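Methyltransferase-like protein 13 (Homo sapiens, PDB 5WCJ) methylates elongation factor 1A at two sites using S-adenosylmethionine, its C-terminal methyltransferase domain, the part crystallised here, acting on the N-terminal glycine. Local coordinates at residues 27-36 with 214-225; 133-142 with 162-171. All coordinates share one frame; numbering follows the deposited sequence.

Contact 1 of 2, residues 27-36 with 214-225; sequences IAGLALLRNP and LLETAQALERTL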
ATOM      1  N   ILE A  27       3.969  -1.548   5.908  1.00 25.39           N
ATOM      2  CA  ILE A  27       5.127  -2.191   5.282  1.00 27.86           C
ATOM      3  C   ILE A  27       5.237  -3.653   5.749  1.00 27.31           C
ATOM      4  O   ILE A  27       5.533  -4.544   4.955  1.00 28.79           O
ATOM      5  CB  ILE A  27       6.422  -1.372   5.564  1.00 30.13           C
ATOM      6  CG1 ILE A  27       6.380  -0.029   4.816  1.00 31.77           C
ATOM      7  CG2 ILE A  27       7.652  -2.146   5.130  1.00 31.89           C
ATOM      8  CD1 ILE A  27       7.237   1.060   5.433  1.00 32.75           C
ATOM      9  N   ALA A  28       4.913  -3.914   7.008  1.00 27.31           N
ATOM     10  CA  ALA A  28       4.921  -5.279   7.558  1.00 29.74           C
ATOM     11  C   ALA A  28       4.036  -6.244   6.784  1.00 27.60           C
ATOM     12  O   ALA A  28       4.320  -7.440   6.733  1.00 27.89           O
ATOM     13  CB  ALA A  28       4.552  -5.264   9.039  1.00 30.89           C
ATOM     14  N   GLY A  29       2.974  -5.730   6.141  1.00 25.63           N
ATOM     15  CA  GLY A  29       2.107  -6.537   5.326  1.00 25.28           C
ATOM     16  C   GLY A  29       2.717  -7.221   4.131  1.00 25.96           C
ATOM     17  O   GLY A  29       2.152  -8.206   3.618  1.00 26.28           O
ATOM     18  N   LEU A  30       3.852  -6.695   3.667  1.00 26.03           N
ATOM     19  CA  LEU A  30       4.602  -7.358   2.603  1.00 30.43           C
ATOM     20  C   LEU A  30       5.018  -8.793   2.995  1.00 31.95           C
ATOM     21  O   LEU A  30       5.192  -9.665   2.117  1.00 30.59           O
ATOM     22  CB  LEU A  30       5.830  -6.539   2.228  1.00 31.23           C
ATOM     23  CG  LEU A  30       5.620  -5.124   1.698  1.00 37.46           C
ATOM     24  CD1 LEU A  30       6.952  -4.429   1.434  1.00 39.58           C
ATOM     25  CD2 LEU A  30       4.786  -5.161   0.442  1.00 38.72           C
ATOM     26  N   ALA A  31       5.137  -9.058   4.298  1.00 32.34           N
ATOM     27  CA  ALA A  31       5.412 -10.430   4.764  1.00 35.16           C
ATOM     28  C   ALA A  31       4.353 -11.475   4.357  1.00 36.09           C
ATOM     29  O   ALA A  31       4.673 -12.658   4.262  1.00 36.14           O
ATOM     30  CB  ALA A  31       5.628 -10.438   6.261  1.00 36.15           C
ATOM     31  N   LEU A  32       3.119 -11.056   4.048  1.00 31.58           N
ATOM     32  CA  LEU A  32       2.096 -11.990   3.564  1.00 30.68           C
ATOM     33  C   LEU A  32       2.248 -12.428   2.103  1.00 32.82           C
ATOM     34  O   LEU A  32       1.446 -13.241   1.632  1.00 33.88           O
ATOM     35  CB  LEU A  32       0.685 -11.413   3.768  1.00 30.85           C
ATOM     36  CG  LEU A  32       0.349 -11.007   5.206  1.00 30.28           C
ATOM     37  CD1 LEU A  32      -1.014 -10.346   5.265  1.00 30.76           C
ATOM     38  CD2 LEU A  32       0.388 -12.219   6.117  1.00 30.93           C
ATOM     39  N   LEU A  33       3.219 -11.875   1.372  1.00 34.38           N
ATOM     40  CA  LEU A  33       3.409 -12.251  -0.035  1.00 36.71           C
ATOM     41  C   LEU A  33       4.155 -13.576  -0.287  1.00 43.82           C
ATOM     42  O   LEU A  33       3.732 -14.368  -1.125  1.00 52.25           O
ATOM     43  CB  LEU A  33       4.143 -11.156  -0.786  1.00 36.95           C
ATOM     44  CG  LEU A  33       3.376  -9.881  -1.069  1.00 36.98           C
ATOM     45  CD1 LEU A  33       4.344  -8.830  -1.555  1.00 40.46           C
ATOM     46  CD2 LEU A  33       2.291 -10.133  -2.115  1.00 38.83           C
ATOM     47  N   ARG A  34       5.279 -13.786   0.372  1.00 52.01           N
ATOM     48  CA  ARG A  34       6.225 -14.848  -0.062  1.00 64.87           C
ATOM     49  C   ARG A  34       7.550 -14.751   0.681  1.00 68.99           C
ATOM     50  O   ARG A  34       7.795 -13.777   1.395  1.00 66.66           O
ATOM     51  CB  ARG A  34       6.505 -14.765  -1.578  1.00 60.60           C
ATOM     52  N   ASN A  35       8.405 -15.759   0.494  1.00 76.31           N
ATOM     53  CA  ASN A  35       9.737 -15.788   1.111  1.00 82.20           C
ATOM     54  C   ASN A  35      10.364 -14.378   1.157  1.00 85.32           C
ATOM     55  O   ASN A  35      10.614 -13.791   0.106  1.00 88.54           O
ATOM     56  CB  ASN A  35      10.662 -16.745   0.348  1.00 82.16           C
ATOM     57  N   PRO A  36      10.583 -13.820   2.367  1.00 88.05           N
ATOM     58  CA  PRO A  36      11.095 -12.441   2.509  1.00 85.63           C
ATOM     59  C   PRO A  36      12.543 -12.260   2.040  1.00 85.01           C
ATOM     60  O   PRO A  36      12.963 -11.128   1.762  1.00 81.58           O
ATOM     61  CB  PRO A  36      10.979 -12.169   4.012  1.00 90.33           C
ATOM     62  CG  PRO A  36      11.046 -13.514   4.637  1.00 93.48           C
ATOM     63  CD  PRO A  36      10.455 -14.494   3.672  1.00 92.44           C
ATOM     64  N   LEU A 214       3.464 -17.575   9.933  1.00 41.69           N
ATOM     65  CA  LEU A 214       3.126 -16.150  10.132  1.00 43.45           C
ATOM     66  C   LEU A 214       4.208 -15.421  10.935  1.00 43.27           C
ATOM     67  O   LEU A 214       4.713 -14.377  10.530  1.00 43.34           O
ATOM     68  CB  LEU A 214       1.765 -16.049  10.838  1.00 44.71           C
ATOM     69  CG  LEU A 214       0.698 -15.016  10.484  1.00 46.93           C
ATOM     70  CD1 LEU A 214       0.691 -14.597   9.013  1.00 47.41           C
ATOM     71  CD2 LEU A 214      -0.664 -15.559  10.902  1.00 46.37           C
ATOM     72  N   LEU A 215       4.592 -16.014  12.061  1.00 45.38           N
ATOM     73  CA  LEU A 215       5.641 -15.473  12.912  1.00 45.82           C
ATOM     74  C   LEU A 215       7.016 -15.479  12.225  1.00 42.01           C
ATOM     75  O   LEU A 215       7.753 -14.509  12.302  1.00 42.26           O
ATOM     76  CB  LEU A 215       5.713 -16.283  14.210  1.00 51.66           C
ATOM     77  CG  LEU A 215       6.561 -15.718  15.346  1.00 58.12           C
ATOM     78  CD1 LEU A 215       5.815 -14.617  16.073  1.00 59.38           C
ATOM     79  CD2 LEU A 215       6.967 -16.831  16.312  1.00 60.20           C
ATOM     80  N   GLU A 216       7.342 -16.572  11.544  1.00 43.62           N
ATOM     81  CA  GLU A 216       8.632 -16.719  10.891  1.00 42.38           C
ATOM     82  C   GLU A 216       8.825 -15.656   9.790  1.00 42.33           C
ATOM     83  O   GLU A 216       9.833 -14.926   9.796  1.00 43.54           O
ATOM     84  CB  GLU A 216       8.765 -18.132  10.312  1.00 43.38           C
ATOM     85  N   THR A 217       7.833 -15.534   8.901  1.00 45.70           N
ATOM     86  CA  THR A 217       7.897 -14.575   7.786  0.50 44.86           C
ATOM     87  C   THR A 217       8.024 -13.125   8.276  1.00 42.66           C
ATOM     88  O   THR A 217       8.801 -12.352   7.730  1.00 43.93           O
ATOM     89  CB  THR A 217       6.700 -14.725   6.811  0.50 49.20           C
ATOM     90  OG1 THR A 217       5.456 -14.534   7.502  0.50 52.02           O
ATOM     91  CG2 THR A 217       6.716 -16.115   6.135  0.50 50.00           C
ATOM     92  N   ALA A 218       7.292 -12.763   9.335  1.00 39.03           N
ATOM     93  CA  ALA A 218       7.413 -11.408   9.892  1.00 39.66           C
ATOM     94  C   ALA A 218       8.805 -11.116  10.427  1.00 40.37           C
ATOM     95  O   ALA A 218       9.353 -10.061  10.174  1.00 39.31           O
ATOM     96  CB  ALA A 218       6.386 -11.158  10.991  1.00 38.97           C
ATOM     97  N   GLN A 219       9.376 -12.044  11.182  1.00 42.74           N
ATOM     98  CA  GLN A 219      10.687 -11.798  11.796  1.00 46.33           C
ATOM     99  C   GLN A 219      11.802 -11.695  10.752  1.00 44.46           C
ATOM    100  O   GLN A 219      12.706 -10.877  10.880  1.00 51.04           O
ATOM    101  CB  GLN A 219      10.999 -12.876  12.837  1.00 49.41           C
ATOM    102  CG  GLN A 219      10.074 -12.767  14.047  1.00 53.78           C
ATOM    103  CD  GLN A 219      10.234 -13.899  15.041  1.00 58.92           C
ATOM    104  OE1 GLN A 219      10.673 -15.001  14.695  1.00 59.17           O
ATOM    105  NE2 GLN A 219       9.858 -13.635  16.287  1.00 60.56           N
ATOM    106  N   ALA A 220      11.718 -12.525   9.726  1.00 45.55           N
ATOM    107  CA  ALA A 220      12.643 -12.469   8.604  1.00 47.07           C
ATOM    108  C   ALA A 220      12.598 -11.108   7.880  1.00 48.61           C
ATOM    109  O   ALA A 220      13.642 -10.537   7.581  1.00 46.17           O
ATOM    110  CB  ALA A 220      12.342 -13.597   7.639  1.00 47.63           C
ATOM    111  N   LEU A 221      11.392 -10.576   7.651  1.00 44.03           N
ATOM    112  CA  LEU A 221      11.253  -9.268   7.009  1.00 43.33           C
ATOM    113  C   LEU A 221      11.897  -8.165   7.817  1.00 42.30           C
ATOM    114  O   LEU A 221      12.623  -7.354   7.263  1.00 42.93           O
ATOM    115  CB  LEU A 221       9.779  -8.923   6.739  1.00 42.94           C
ATOM    116  CG  LEU A 221       9.498  -7.647   5.925  1.00 44.15           C
ATOM    117  CD1 LEU A 221      10.308  -7.564   4.637  1.00 46.11           C
ATOM    118  CD2 LEU A 221       8.019  -7.553   5.619  1.00 43.78           C
ATOM    119  N   GLU A 222      11.659  -8.145   9.131  1.00 46.45           N
ATOM    120  CA  GLU A 222      12.179  -7.066   9.989  1.00 50.51           C
ATOM    121  C   GLU A 222      13.712  -7.079  10.101  1.00 53.26           C
ATOM    122  O   GLU A 222      14.322  -6.030  10.314  1.00 53.94           O
ATOM    123  CB  GLU A 222      11.569  -7.123  11.392  1.00 52.18           C
ATOM    124  N   ARG A 223      14.311  -8.263   9.966  1.00 56.86           N
ATOM    125  CA  ARG A 223      15.771  -8.430  10.027  1.00 64.55           C
ATOM    126  C   ARG A 223      16.449  -7.721   8.856  1.00 64.91           C
ATOM    127  O   ARG A 223      17.448  -7.025   9.035  1.00 66.53           O
ATOM    128  CB  ARG A 223      16.150  -9.919  10.007  1.00 60.36           C
ATOM    129  N   THR A 224      15.882  -7.898   7.666  1.00 66.28           N
ATOM    130  CA  THR A 224      16.400  -7.259   6.455  1.00 66.21           C
ATOM    131  C   THR A 224      16.212  -5.728   6.497  1.00 62.03           C
ATOM    132  O   THR A 224      17.148  -4.981   6.249  1.00 58.69           O
ATOM    133  CB  THR A 224      15.752  -7.851   5.187  1.00 67.01           C
ATOM    134  OG1 THR A 224      14.362  -7.520   5.157  1.00 76.21           O
ATOM    135  CG2 THR A 224      15.913  -9.372   5.148  1.00 67.15           C
ATOM    136  N   LEU A 225      15.024  -5.266   6.866  1.00 55.93           N
ATOM    137  CA  LEU A 225      14.735  -3.818   6.875  1.00 59.42           C
ATOM    138  C   LEU A 225      15.489  -2.990   7.935  1.00 64.57           C
ATOM    139  O   LEU A 225      15.617  -1.765   7.793  1.00 63.65           O
ATOM    140  CB  LEU A 225      13.229  -3.582   7.011  1.00 55.42           C
ATOM    141  CG  LEU A 225      12.416  -4.189   5.864  1.00 53.34           C
ATOM    142  CD1 LEU A 225      10.935  -3.996   6.112  1.00 52.12           C
ATOM    143  CD2 LEU A 225      12.842  -3.603   4.523  1.00 51.92           C
TER

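Contact 2 of 2, residues 133-142 with 162-171; sequences GMSCPPPAFV and LNLVCRDLGL. With SAH (S-adenosyl-L-homocysteine), chain F.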
ATOM      1  N   GLY A 133     -18.938  10.190   7.448  1.00 49.52           N
ATOM      2  CA  GLY A 133     -18.964   9.290   8.600  1.00 46.37           C
ATOM      3  C   GLY A 133     -17.617   8.650   8.929  1.00 42.81           C
ATOM      4  O   GLY A 133     -17.483   7.968   9.951  1.00 39.84           O
ATOM      5  N   MET A 134     -16.666   8.839   8.017  1.00 37.32           N
ATOM      6  CA  MET A 134     -15.278   8.448   8.200  0.52 34.09           C
ATOM      7  C   MET A 134     -14.490   9.176   7.124  1.00 32.71           C
ATOM      8  O   MET A 134     -15.013   9.487   6.052  1.00 32.05           O
ATOM      9  CB  MET A 134     -15.096   6.923   8.089  0.52 33.23           C
ATOM     10  CG  MET A 134     -15.501   6.362   6.740  0.52 32.99           C
ATOM     11  SD  MET A 134     -15.679   4.583   6.701  0.52 33.41           S
ATOM     12  CE  MET A 134     -13.958   4.100   6.665  0.52 32.93           C
ATOM     13  N   SER A 135     -13.247   9.521   7.438  1.00 30.73           N
ATOM     14  CA  SER A 135     -12.394  10.221   6.474  1.00 31.14           C
ATOM     15  C   SER A 135     -11.110   9.456   6.101  1.00 28.50           C
ATOM     16  O   SER A 135     -10.430   9.854   5.154  1.00 27.89           O
ATOM     17  CB  SER A 135     -12.025  11.613   7.013  1.00 34.07           C
ATOM     18  OG  SER A 135     -11.400  11.488   8.265  1.00 36.78           O
ATOM     19  N   CYS A 136     -10.805   8.381   6.845  1.00 27.50           N
ATOM     20  CA  CYS A 136      -9.591   7.587   6.648  1.00 27.87           C
ATOM     21  C   CYS A 136      -9.936   6.098   6.530  1.00 25.58           C
ATOM     22  O   CYS A 136     -10.015   5.389   7.536  1.00 26.60           O
ATOM     23  CB  CYS A 136      -8.642   7.849   7.805  1.00 31.38           C
ATOM     24  SG  CYS A 136      -7.037   7.049   7.597  1.00 33.05           S
ATOM     25  N   PRO A 137     -10.197   5.591   5.333  1.00 25.40           N
ATOM     26  CA  PRO A 137     -10.365   6.355   4.094  1.00 25.08           C
ATOM     27  C   PRO A 137     -11.784   6.920   3.997  1.00 25.21           C
ATOM     28  O   PRO A 137     -12.663   6.503   4.758  1.00 24.36           O
ATOM     29  CB  PRO A 137     -10.205   5.279   3.036  1.00 25.14           C
ATOM     30  CG  PRO A 137     -10.812   4.072   3.666  1.00 25.87           C
ATOM     31  CD  PRO A 137     -10.514   4.164   5.133  1.00 25.78           C
ATOM     32  N   PRO A 138     -12.016   7.816   3.035  1.00 26.37           N
ATOM     33  CA  PRO A 138     -13.402   8.141   2.680  1.00 28.35           C
ATOM     34  C   PRO A 138     -14.212   6.865   2.375  1.00 27.12           C
ATOM     35  O   PRO A 138     -13.677   5.909   1.801  1.00 25.72           O
ATOM     36  CB  PRO A 138     -13.234   9.029   1.434  1.00 29.84           C
ATOM     37  CG  PRO A 138     -11.858   9.601   1.569  1.00 28.98           C
ATOM     38  CD  PRO A 138     -11.047   8.504   2.171  1.00 27.34           C
ATOM     39  N   PRO A 139     -15.500   6.823   2.756  1.00 28.21           N
ATOM     40  CA  PRO A 139     -16.251   5.558   2.694  1.00 26.66           C
ATOM     41  C   PRO A 139     -16.370   4.936   1.309  1.00 25.52           C
ATOM     42  O   PRO A 139     -16.480   3.719   1.193  1.00 23.61           O
ATOM     43  CB  PRO A 139     -17.650   5.935   3.240  1.00 30.68           C
ATOM     44  CG  PRO A 139     -17.687   7.396   3.339  1.00 30.99           C
ATOM     45  CD  PRO A 139     -16.290   7.913   3.368  1.00 29.27           C
ATOM     46  N   ALA A 140     -16.317   5.754   0.256  1.00 24.79           N
ATOM     47  CA  ALA A 140     -16.397   5.213  -1.103  1.00 25.05           C
ATOM     48  C   ALA A 140     -15.287   4.210  -1.417  1.00 24.52           C
ATOM     49  O   ALA A 140     -15.492   3.324  -2.233  1.00 24.64           O
ATOM     50  CB  ALA A 140     -16.409   6.328  -2.139  1.00 26.70           C
ATOM     51  N   PHE A 141     -14.123   4.347  -0.760  1.00 23.29           N
ATOM     52  CA  PHE A 141     -12.977   3.469  -1.013  1.00 22.96           C
ATOM     53  C   PHE A 141     -13.210   2.063  -0.481  1.00 23.04           C
ATOM     54  O   PHE A 141     -12.495   1.149  -0.866  1.00 23.45           O
ATOM     55  CB  PHE A 141     -11.682   4.020  -0.366  1.00 23.09           C
ATOM     56  CG  PHE A 141     -11.038   5.129  -1.133  1.00 20.79           C
ATOM     57  CD1 PHE A 141     -11.385   6.440  -0.907  1.00 21.75           C
ATOM     58  CD2 PHE A 141     -10.090   4.843  -2.107  1.00 22.60           C
ATOM     59  CE1 PHE A 141     -10.770   7.474  -1.610  1.00 23.21           C
ATOM     60  CE2 PHE A 141      -9.469   5.853  -2.827  1.00 23.82           C
ATOM     61  CZ  PHE A 141      -9.800   7.183  -2.576  1.00 23.54           C
ATOM     62  N   VAL A 142     -14.179   1.896   0.425  1.00 23.42           N
ATOM     63  CA  VAL A 142     -14.494   0.571   1.003  1.00 25.43           C
ATOM     64  C   VAL A 142     -15.936   0.069   0.728  1.00 27.73           C
ATOM     65  O   VAL A 142     -16.397  -0.910   1.305  1.00 29.49           O
ATOM     66  CB  VAL A 142     -14.150   0.549   2.492  1.00 24.70           C
ATOM     67  CG1 VAL A 142     -12.642   0.718   2.674  1.00 27.35           C
ATOM     68  CG2 VAL A 142     -14.892   1.614   3.291  1.00 27.01           C
ATOM     69  N   LEU A 162      -4.893  -1.525   4.147  1.00 22.16           N
ATOM     70  CA  LEU A 162      -5.707  -0.344   4.378  0.64 23.85           C
ATOM     71  C   LEU A 162      -5.412   0.262   5.755  1.00 22.92           C
ATOM     72  O   LEU A 162      -5.441  -0.466   6.738  1.00 24.10           O
ATOM     73  CB  LEU A 162      -7.174  -0.796   4.352  0.64 25.83           C
ATOM     74  CG  LEU A 162      -8.276   0.192   4.686  0.64 27.29           C
ATOM     75  CD1 LEU A 162      -8.355   1.229   3.577  0.64 28.28           C
ATOM     76  CD2 LEU A 162      -9.592  -0.531   4.859  0.64 28.19           C
ATOM     77  N   ASN A 163      -5.185   1.567   5.801  1.00 22.08           N
ATOM     78  CA  ASN A 163      -5.096   2.326   7.037  1.00 22.70           C
ATOM     79  C   ASN A 163      -6.524   2.780   7.325  1.00 24.20           C
ATOM     80  O   ASN A 163      -7.086   3.539   6.534  1.00 24.68           O
ATOM     81  CB  ASN A 163      -4.163   3.511   6.852  1.00 23.09           C
ATOM     82  CG  ASN A 163      -4.098   4.432   8.066  1.00 27.33           C
ATOM     83  OD1 ASN A 163      -4.373   4.024   9.179  1.00 28.65           O
ATOM     84  ND2 ASN A 163      -3.706   5.698   7.836  1.00 31.50           N
ATOM     85  N   LEU A 164      -7.102   2.327   8.449  1.00 24.16           N
ATOM     86  CA  LEU A 164      -8.510   2.632   8.831  1.00 25.52           C
ATOM     87  C   LEU A 164      -8.597   3.384  10.160  1.00 25.77           C
ATOM     88  O   LEU A 164      -8.017   2.956  11.166  1.00 25.63           O
ATOM     89  CB  LEU A 164      -9.298   1.342   8.948  1.00 27.33           C
ATOM     90  CG  LEU A 164     -10.778   1.375   9.387  1.00 28.62           C
ATOM     91  CD1 LEU A 164     -11.611   1.954   8.256  1.00 28.77           C
ATOM     92  CD2 LEU A 164     -11.243  -0.028   9.706  1.00 30.57           C
ATOM     93  N   VAL A 165      -9.302   4.507  10.146  1.00 25.13           N
ATOM     94  CA  VAL A 165      -9.718   5.187  11.379  1.00 27.52           C
ATOM     95  C   VAL A 165     -11.227   5.258  11.316  1.00 28.87           C
ATOM     96  O   VAL A 165     -11.766   5.931  10.450  1.00 27.47           O
ATOM     97  CB  VAL A 165      -9.150   6.587  11.503  1.00 28.94           C
ATOM     98  CG1 VAL A 165      -9.747   7.289  12.739  1.00 33.08           C
ATOM     99  CG2 VAL A 165      -7.615   6.545  11.588  1.00 30.39           C
ATOM    100  N   CYS A 166     -11.912   4.554  12.206  1.00 29.32           N
ATOM    101  CA  CYS A 166     -13.354   4.628  12.244  1.00 31.06           C
ATOM    102  C   CYS A 166     -13.811   4.538  13.699  1.00 30.59           C
ATOM    103  O   CYS A 166     -13.822   3.448  14.271  1.00 32.49           O
ATOM    104  CB  CYS A 166     -13.931   3.526  11.384  1.00 33.38           C
ATOM    105  SG  CYS A 166     -15.699   3.686  11.062  1.00 38.68           S
ATOM    106  N   ARG A 167     -14.096   5.700  14.311  1.00 27.36           N
ATOM    107  CA  ARG A 167     -14.570   5.749  15.702  1.00 27.29           C
ATOM    108  C   ARG A 167     -16.029   5.312  15.869  1.00 26.57           C
ATOM    109  O   ARG A 167     -16.409   4.845  16.939  1.00 27.00           O
ATOM    110  CB  ARG A 167     -14.362   7.148  16.300  1.00 26.32           C
ATOM    111  CG  ARG A 167     -12.898   7.534  16.472  1.00 26.34           C
ATOM    112  CD  ARG A 167     -12.741   8.885  17.165  1.00 27.33           C
ATOM    113  NE  ARG A 167     -11.326   9.248  17.273  1.00 27.79           N
ATOM    114  CZ  ARG A 167     -10.492   8.794  18.204  1.00 29.48           C
ATOM    115  NH1 ARG A 167     -10.892   7.957  19.167  1.00 32.34           N
ATOM    116  NH2 ARG A 167      -9.225   9.199  18.193  1.00 29.84           N
ATOM    117  N   ASP A 168     -16.833   5.468  14.822  1.00 26.30           N
ATOM    118  CA  ASP A 168     -18.217   4.985  14.801  1.00 28.04           C
ATOM    119  C   ASP A 168     -18.190   3.463  14.674  1.00 31.35           C
ATOM    120  O   ASP A 168     -17.926   2.924  13.577  1.00 30.68           O
ATOM    121  CB  ASP A 168     -18.935   5.648  13.637  1.00 31.64           C
ATOM    122  CG  ASP A 168     -20.379   5.198  13.459  1.00 34.52           C
ATOM    123  OD1 ASP A 168     -20.790   4.129  13.948  1.00 37.52           O
ATOM    124  OD2 ASP A 168     -21.094   5.936  12.766  1.00 42.53           O
ATOM    125  N   LEU A 169     -18.430   2.762  15.774  1.00 30.74           N
ATOM    126  CA  LEU A 169     -18.228   1.318  15.779  1.00 35.03           C
ATOM    127  C   LEU A 169     -19.254   0.533  14.963  1.00 34.56           C
ATOM    128  O   LEU A 169     -18.917  -0.530  14.438  1.00 38.39           O
ATOM    129  CB  LEU A 169     -18.106   0.754  17.183  1.00 37.88           C
ATOM    130  CG  LEU A 169     -16.908   1.295  17.956  1.00 38.08           C
ATOM    131  CD1 LEU A 169     -17.026   0.799  19.394  1.00 40.22           C
ATOM    132  CD2 LEU A 169     -15.553   0.977  17.338  1.00 37.95           C
ATOM    133  N   GLY A 170     -20.468   1.038  14.852  1.00 34.78           N
ATOM    134  CA  GLY A 170     -21.475   0.447  13.968  1.00 38.38           C
ATOM    135  C   GLY A 170     -21.005   0.468  12.515  1.00 39.26           C
ATOM    136  O   GLY A 170     -20.997  -0.562  11.831  1.00 35.64           O
ATOM    137  N   LEU A 171     -20.587   1.646  12.059  1.00 35.50           N
ATOM    138  CA  LEU A 171     -20.017   1.796  10.729  1.00 33.62           C
ATOM    139  C   LEU A 171     -18.802   0.912  10.540  1.00 33.32           C
ATOM    140  O   LEU A 171     -18.679   0.260   9.493  1.00 30.92           O
ATOM    141  CB  LEU A 171     -19.671   3.256  10.438  1.00 32.27           C
ATOM    142  CG  LEU A 171     -19.064   3.553   9.054  1.00 34.05           C
ATOM    143  CD1 LEU A 171     -19.983   3.054   7.947  1.00 33.80           C
ATOM    144  CD2 LEU A 171     -18.743   5.022   8.901  1.00 35.22           C
TER
HETATM  145  CG  SAH F 705      -1.223  10.151   4.610  1.00 44.64           C
HETATM  146  SD  SAH F 705      -1.963  11.781   4.310  1.00 41.53           S
HETATM  147  C5' SAH F 705      -3.456  11.398   3.359  1.00 33.07           C
HETATM  148  C4' SAH F 705      -3.175  11.661   1.893  1.00 29.35           C
HETATM  149  O4' SAH F 705      -4.322  11.230   1.120  1.00 26.67           O
HETATM  150  C3' SAH F 705      -2.966  13.152   1.569  1.00 28.11           C
HETATM  151  O3' SAH F 705      -1.816  13.310   0.744  1.00 28.92           O
HETATM  152  C2' SAH F 705      -4.247  13.519   0.810  1.00 26.55           C
HETATM  153  O2' SAH F 705      -4.125  14.546  -0.168  1.00 25.49           O
HETATM  154  C1' SAH F 705      -4.515  12.194   0.111  1.00 24.63           C
HETATM  155  N9  SAH F 705      -5.870  12.024  -0.407  1.00 23.47           N
HETATM  156  C8  SAH F 705      -7.043  12.418   0.186  1.00 26.13           C
HETATM  157  N7  SAH F 705      -8.120  12.062  -0.472  1.00 24.69           N
HETATM  158  C5  SAH F 705      -7.622  11.388  -1.573  1.00 22.16           C
HETATM  159  C6  SAH F 705      -8.248  10.742  -2.652  1.00 24.43           C
HETATM  160  N6  SAH F 705      -9.596  10.659  -2.799  1.00 24.83           N
HETATM  161  N1  SAH F 705      -7.459  10.178  -3.589  1.00 23.11           N
HETATM  162  C2  SAH F 705      -6.125  10.262  -3.455  1.00 24.58           C
HETATM  163  N3  SAH F 705      -5.419  10.827  -2.470  1.00 22.08           N
HETATM  164  C4  SAH F 705      -6.233  11.370  -1.551  1.00 23.61           C
HETATM  165  O   HOH W   1     -16.323   7.064  12.066  1.00 39.66           O
HETATM  166  O   HOH W   2     -20.097   7.790  11.222  1.00 43.30           O
HETATM  167  O   HOH W   3     -11.969   8.507   9.641  1.00 33.58           O

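Contact 1 of 2, residues 27-36 with 214-225
Leu221 holds CG trans to its backbone N (chi1 -173°), and this torsion carries CD2 out to the turn formed by Ala28, Leu30 and Ala31. There the methyl lies 3.5 Å from Ala31 N and 3.8 Å from Ala31 CB, with the carbonyl oxygens of Ile27 and Ala28 also close by. The CB of Ala31 is directed toward helix 211-226 and, being small, lets the two backbones approach: Ala31 CA is 5.6 Å from Ala218 CA. Further along, Leu225 CD1 meets Ile27 CG2 at 3.9 Å, the two side chains crossing obliquely, while at the other end of the patch Leu32 CD2 and Leu214 CD1 come together at 3.8 Å. In the Rossmann-like methyltransferase fold, this joins the N-terminal helix 21-28 and the 3-10 turn after it to helix 211-226, which follows strand 197-202. Leu39 of helix 36-41 also packs on Leu30 and Leu221, and Tyr187 of strand 185-190 touches both Leu32 and Leu214. Pro36, less well ordered, brings CB to 4.0 Å from Leu221 N and packs its ring against Ala220. Thr217 faces Ala31, its CB directed toward that turn. Thr224 OG1 bonds within the helix, donating to Leu221 O at 2.7 Å, an oxygen that also receives Leu225 N.

Contact 2 of 2, residues 133-142 with 162-171
Met134, in the conformer described, overlaps two leucines of the facing segment: its terminal CE lies 3.6 Å from Leu164 CD1, and its sulfur SD sits 3.8 Å from Leu171 CD2, Met134 and Leu171 crossing at about a right angle. The chain bends at chi3 (-76°), which turns the methyl in toward Leu164. The contact lies within a beta-alpha-beta crossover of the Rossmann-like fold, where the loop leaving strand 118-123 for helix 144-152 packs against the end of the neighbouring parallel strand 158-164 and the start of helix 169-182. Cys136 anchors the loop, its carbonyl O taking a nearly straight bond (172°) in the carbonyl plane from Val165 N at 2.8 Å. Its SG lies beside Asn163, whose amide is fixed by Asn196 and Asp124. Next to it Pro137, entered through a cis peptide bond, sets its ring across one conformer of Leu162, Pro137 CG to Leu162 CD1 3.8 Å. Waters bridge the more open end: one links Ser135 N to Val165 O, and two others connect Gly133 O with Asp168, one at its backbone N and one at OD2. Asp168 is the N-cap of helix 169-182, with OD1 accepting from Leu171 N from above the carboxylate plane. At the far end of the loop Phe141 turns its ring edge to the adenine of S-adenosyl-L-homocysteine, with CZ 3.5 Å from N6 of the ligand.

Contact 1 is partly buried and joins the region after helix 21-28 to the late helix 211-226, whereas most of the touching residues in contact 2 are buried, beside the cofactor pocket. Their centres are 27 Å apart and their nearest atoms about 9 Å, and along the chain contact 2 is nested within the loop that contact 1 closes. Chemistry differs accordingly: 27-36 with 214-225 is apolar packing of a 3-10 turn and loop on a helix, without a polar bond between the segments, whereas 133-142 with 162-171 adds a backbone bond, bridging waters and a helix cap to its apolar packing. Helix 21-28 relates the two, since it leads into contact 1 while its His22 and Met26 touch Asn163 of contact 2.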